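Local coordinates for glycosyl hydrolase BlGH5_18 (PDB 7LQX), which is a family GH5 glycoside hydrolase, subfamily 18, that probably takes part in the breakdown of N-glycans by a gut bifidobacterium, at residues A[43-48]-A[84-89]. Residues are numbered along the deposited sequence; the frame is centred on the assembly and turned at random.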
ATOM      1  N   PRO A  43       6.635  12.113  12.037  1.00 16.25           N
ATOM      2  CA  PRO A  43       5.864  13.023  12.895  1.00 15.07           C
ATOM      3  C   PRO A  43       6.657  14.255  13.311  1.00 17.26           C
ATOM      4  O   PRO A  43       7.810  14.165  13.733  1.00 19.03           O
ATOM      5  CB  PRO A  43       5.500  12.149  14.103  1.00 16.77           C
ATOM      6  CG  PRO A  43       5.526  10.740  13.564  1.00 19.38           C
ATOM      7  CD  PRO A  43       6.662  10.737  12.572  1.00 16.56           C
ATOM      8  N   ASP A  44       6.019  15.416  13.187  1.00 14.83           N
ATOM      9  CA  ASP A  44       6.539  16.700  13.667  1.00 16.12           C
ATOM     10  C   ASP A  44       5.593  17.103  14.794  1.00 14.41           C
ATOM     11  O   ASP A  44       4.515  17.651  14.544  1.00 13.12           O
ATOM     12  CB  ASP A  44       6.554  17.706  12.520  1.00 17.53           C
ATOM     13  CG  ASP A  44       6.976  19.109  12.946  1.00 19.60           C
ATOM     14  OD1 ASP A  44       6.927  19.449  14.147  1.00 17.29           O
ATOM     15  OD2 ASP A  44       7.342  19.892  12.046  1.00 22.82           O
ATOM     16  N   TRP A  45       5.977  16.802  16.025  1.00 14.55           N
ATOM     17  CA  TRP A  45       5.047  16.970  17.137  1.00 15.49           C
ATOM     18  C   TRP A  45       4.821  18.437  17.475  1.00 14.62           C
ATOM     19  O   TRP A  45       3.685  18.808  17.778  1.00 14.37           O
ATOM     20  CB  TRP A  45       5.458  16.136  18.354  1.00 16.95           C
ATOM     21  CG  TRP A  45       5.319  14.676  18.052  1.00 17.48           C
ATOM     22  CD1 TRP A  45       6.311  13.751  17.998  1.00 19.02           C
ATOM     23  CD2 TRP A  45       4.108  13.990  17.709  1.00 14.88           C
ATOM     24  NE1 TRP A  45       5.795  12.524  17.658  1.00 18.05           N
ATOM     25  CE2 TRP A  45       4.445  12.645  17.474  1.00 15.58           C
ATOM     26  CE3 TRP A  45       2.775  14.382  17.593  1.00 13.65           C
ATOM     27  CZ2 TRP A  45       3.496  11.691  17.129  1.00 14.69           C
ATOM     28  CZ3 TRP A  45       1.841  13.439  17.246  1.00 12.44           C
ATOM     29  CH2 TRP A  45       2.201  12.108  17.018  1.00 13.88           C
ATOM     30  N   PRO A  46       5.839  19.304  17.430  1.00 14.56           N
ATOM     31  CA  PRO A  46       5.550  20.742  17.585  1.00 15.11           C
ATOM     32  C   PRO A  46       4.499  21.247  16.608  1.00 15.83           C
ATOM     33  O   PRO A  46       3.672  22.093  16.972  1.00 14.99           O
ATOM     34  CB  PRO A  46       6.922  21.402  17.384  1.00 18.87           C
ATOM     35  CG  PRO A  46       7.884  20.362  17.844  1.00 18.49           C
ATOM     36  CD  PRO A  46       7.291  19.045  17.375  1.00 15.39           C
ATOM     37  N   SER A  47       4.481  20.724  15.379  1.00 14.33           N
ATOM     38  CA  SER A  47       3.480  21.176  14.419  1.00 13.30           C
ATOM     39  C   SER A  47       2.080  20.727  14.819  1.00 12.66           C
ATOM     40  O   SER A  47       1.111  21.436  14.533  1.00 12.82           O
ATOM     41  CB  SER A  47       3.827  20.715  12.999  1.00 14.02           C
ATOM     42  OG  SER A  47       3.520  19.351  12.775  1.00 13.06           O
ATOM     43  N   VAL A  48       1.951  19.568  15.477  1.00 12.24           N
ATOM     44  CA  VAL A  48       0.641  19.122  15.946  1.00 12.31           C
ATOM     45  C   VAL A  48       0.163  19.996  17.094  1.00 12.88           C
ATOM     46  O   VAL A  48      -1.016  20.369  17.162  1.00 12.93           O
ATOM     47  CB  VAL A  48       0.683  17.641  16.353  1.00 11.81           C
ATOM     48  CG1 VAL A  48      -0.676  17.215  16.904  1.00 12.95           C
ATOM     49  CG2 VAL A  48       1.072  16.784  15.179  1.00 11.50           C
ATOM     50  N   ILE A  84       1.085   2.935  17.063  1.00 10.39           N
ATOM     51  CA  ILE A  84       0.039   3.075  18.076  1.00 11.65           C
ATOM     52  C   ILE A  84       0.402   4.190  19.046  1.00 12.98           C
ATOM     53  O   ILE A  84      -0.431   5.041  19.380  1.00 11.65           O
ATOM     54  CB  ILE A  84      -0.219   1.735  18.797  1.00 11.73           C
ATOM     55  CG1 ILE A  84      -0.934   0.769  17.846  1.00 14.86           C
ATOM     56  CG2 ILE A  84      -1.033   1.951  20.074  1.00 13.13           C
ATOM     57  CD1 ILE A  84      -1.294  -0.571  18.451  1.00 17.90           C
ATOM     58  N   ALA A  85       1.659   4.213  19.497  1.00 11.61           N
ATOM     59  CA  ALA A  85       2.108   5.265  20.402  1.00 12.23           C
ATOM     60  C   ALA A  85       1.951   6.641  19.772  1.00 12.66           C
ATOM     61  O   ALA A  85       1.629   7.613  20.465  1.00 13.53           O
ATOM     62  CB  ALA A  85       3.558   5.024  20.827  1.00 13.31           C
ATOM     63  N   ASP A  86       2.180   6.751  18.460  1.00 11.69           N
ATOM     64  CA  ASP A  86       2.008   8.037  17.792  1.00 12.39           C
ATOM     65  C   ASP A  86       0.543   8.470  17.780  1.00 10.67           C
ATOM     66  O   ASP A  86       0.242   9.658  17.941  1.00 10.80           O
ATOM     67  CB  ASP A  86       2.546   7.977  16.359  1.00 11.75           C
ATOM     68  CG  ASP A  86       4.064   7.925  16.289  1.00 13.13           C
ATOM     69  OD1 ASP A  86       4.742   8.248  17.285  1.00 13.62           O
ATOM     70  OD2 ASP A  86       4.580   7.585  15.199  1.00 13.14           O
ATOM     71  N   VAL A  87      -0.381   7.538  17.554  1.00  9.75           N
ATOM     72  CA  VAL A  87      -1.797   7.892  17.660  1.00  9.94           C
ATOM     73  C   VAL A  87      -2.113   8.376  19.070  1.00 11.11           C
ATOM     74  O   VAL A  87      -2.798   9.387  19.261  1.00 11.19           O
ATOM     75  CB  VAL A  87      -2.704   6.717  17.255  1.00 11.27           C
ATOM     76  CG1 VAL A  87      -4.174   7.143  17.330  1.00 12.28           C
ATOM     77  CG2 VAL A  87      -2.362   6.229  15.866  1.00 11.73           C
ATOM     78  N   ARG A  88      -1.623   7.654  20.082  1.00 10.51           N
ATOM     79  CA  ARG A  88      -1.873   8.057  21.461  1.00 11.41           C
ATOM     80  C   ARG A  88      -1.307   9.444  21.730  1.00 12.35           C
ATOM     81  O   ARG A  88      -1.936  10.257  22.418  1.00 11.80           O
ATOM     82  CB  ARG A  88      -1.291   7.024  22.428  1.00 12.45           C
ATOM     83  CG  ARG A  88      -1.538   7.346  23.892  1.00 15.09           C
ATOM     84  CD  ARG A  88      -1.113   6.229  24.823  1.00 15.94           C
ATOM     85  NE  ARG A  88      -1.248   6.662  26.210  1.00 15.99           N
ATOM     86  CZ  ARG A  88      -0.964   5.918  27.271  1.00 14.99           C
ATOM     87  NH1 ARG A  88      -0.543   4.670  27.122  1.00 17.87           N
ATOM     88  NH2 ARG A  88      -1.119   6.429  28.484  1.00 20.34           N
ATOM     89  N   ARG A  89      -0.128   9.744  21.178  1.00 12.30           N
ATOM     90  CA  ARG A  89       0.471  11.055  21.387  1.00 11.85           C
ATOM     91  C   ARG A  89      -0.390  12.150  20.772  1.00 11.99           C
ATOM     92  O   ARG A  89      -0.567  13.220  21.365  1.00 12.94           O
ATOM     93  CB  ARG A  89       1.887  11.087  20.810  1.00 13.46           C
ATOM     94  CG  ARG A  89       2.558  12.449  20.905  1.00 16.82           C
ATOM     95  CD  ARG A  89       3.059  12.773  22.293  1.00 32.59           C
ATOM     96  NE  ARG A  89       3.921  13.953  22.272  1.00 42.48           N
ATOM     97  CZ  ARG A  89       5.162  13.967  21.791  1.00 42.93           C
ATOM     98  NH1 ARG A  89       5.694  12.864  21.282  1.00 44.04           N
ATOM     99  NH2 ARG A  89       5.873  15.085  21.815  1.00 49.72           N
TER
HETATM  100  O   HOH W   1       6.932   9.950  17.413  1.00 23.77           O
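Arg89 lies along one face of the Trp45 indole, and Pro43, from the tryptophan's own segment, lies over the rim of the opposite face. The tight part is the six-membered ring: Arg89 CG stands 3.6 Å from its centroid and 3° off the normal, a CH-pi contact, while Trp45 CH2 comes within 3.3 Å of the backbone O of Asp86. At chi2 (77°) the arginine chain bends, which brings the exposed guanidinium back over the five-membered ring, the open side of the contact; CZ of Arg89 lies 4.0 Å from that centroid, a cation-pi stack with the planes tilted by 29°.

At the indole edge Trp45 NE1 donates to a water at 2.8 Å, which in turn donates to OD1 of Asp86, so the hydrogen-bonded link between the segments runs through water. The other oxygen, OD2, forms a salt bridge with Lys82 and rests 3.7 Å from CG of Pro43. Replacing Trp45 by an alanine is likely to leave the guanidinium without its stacking surface and the bridging water without its indole donor.

Asp44 N-caps helix 45-57, its OD1 accepting from Ser47 N, and the indole reaches from this first turn to helix 81-96, where Met90 and Ile93 extend its packing. Phe39 meets it edge-to-face. These neighbouring helices follow strands 25-29 and 62-65 of the (beta/alpha)8 barrel, with helix 132-149 flanking 81-96 beyond.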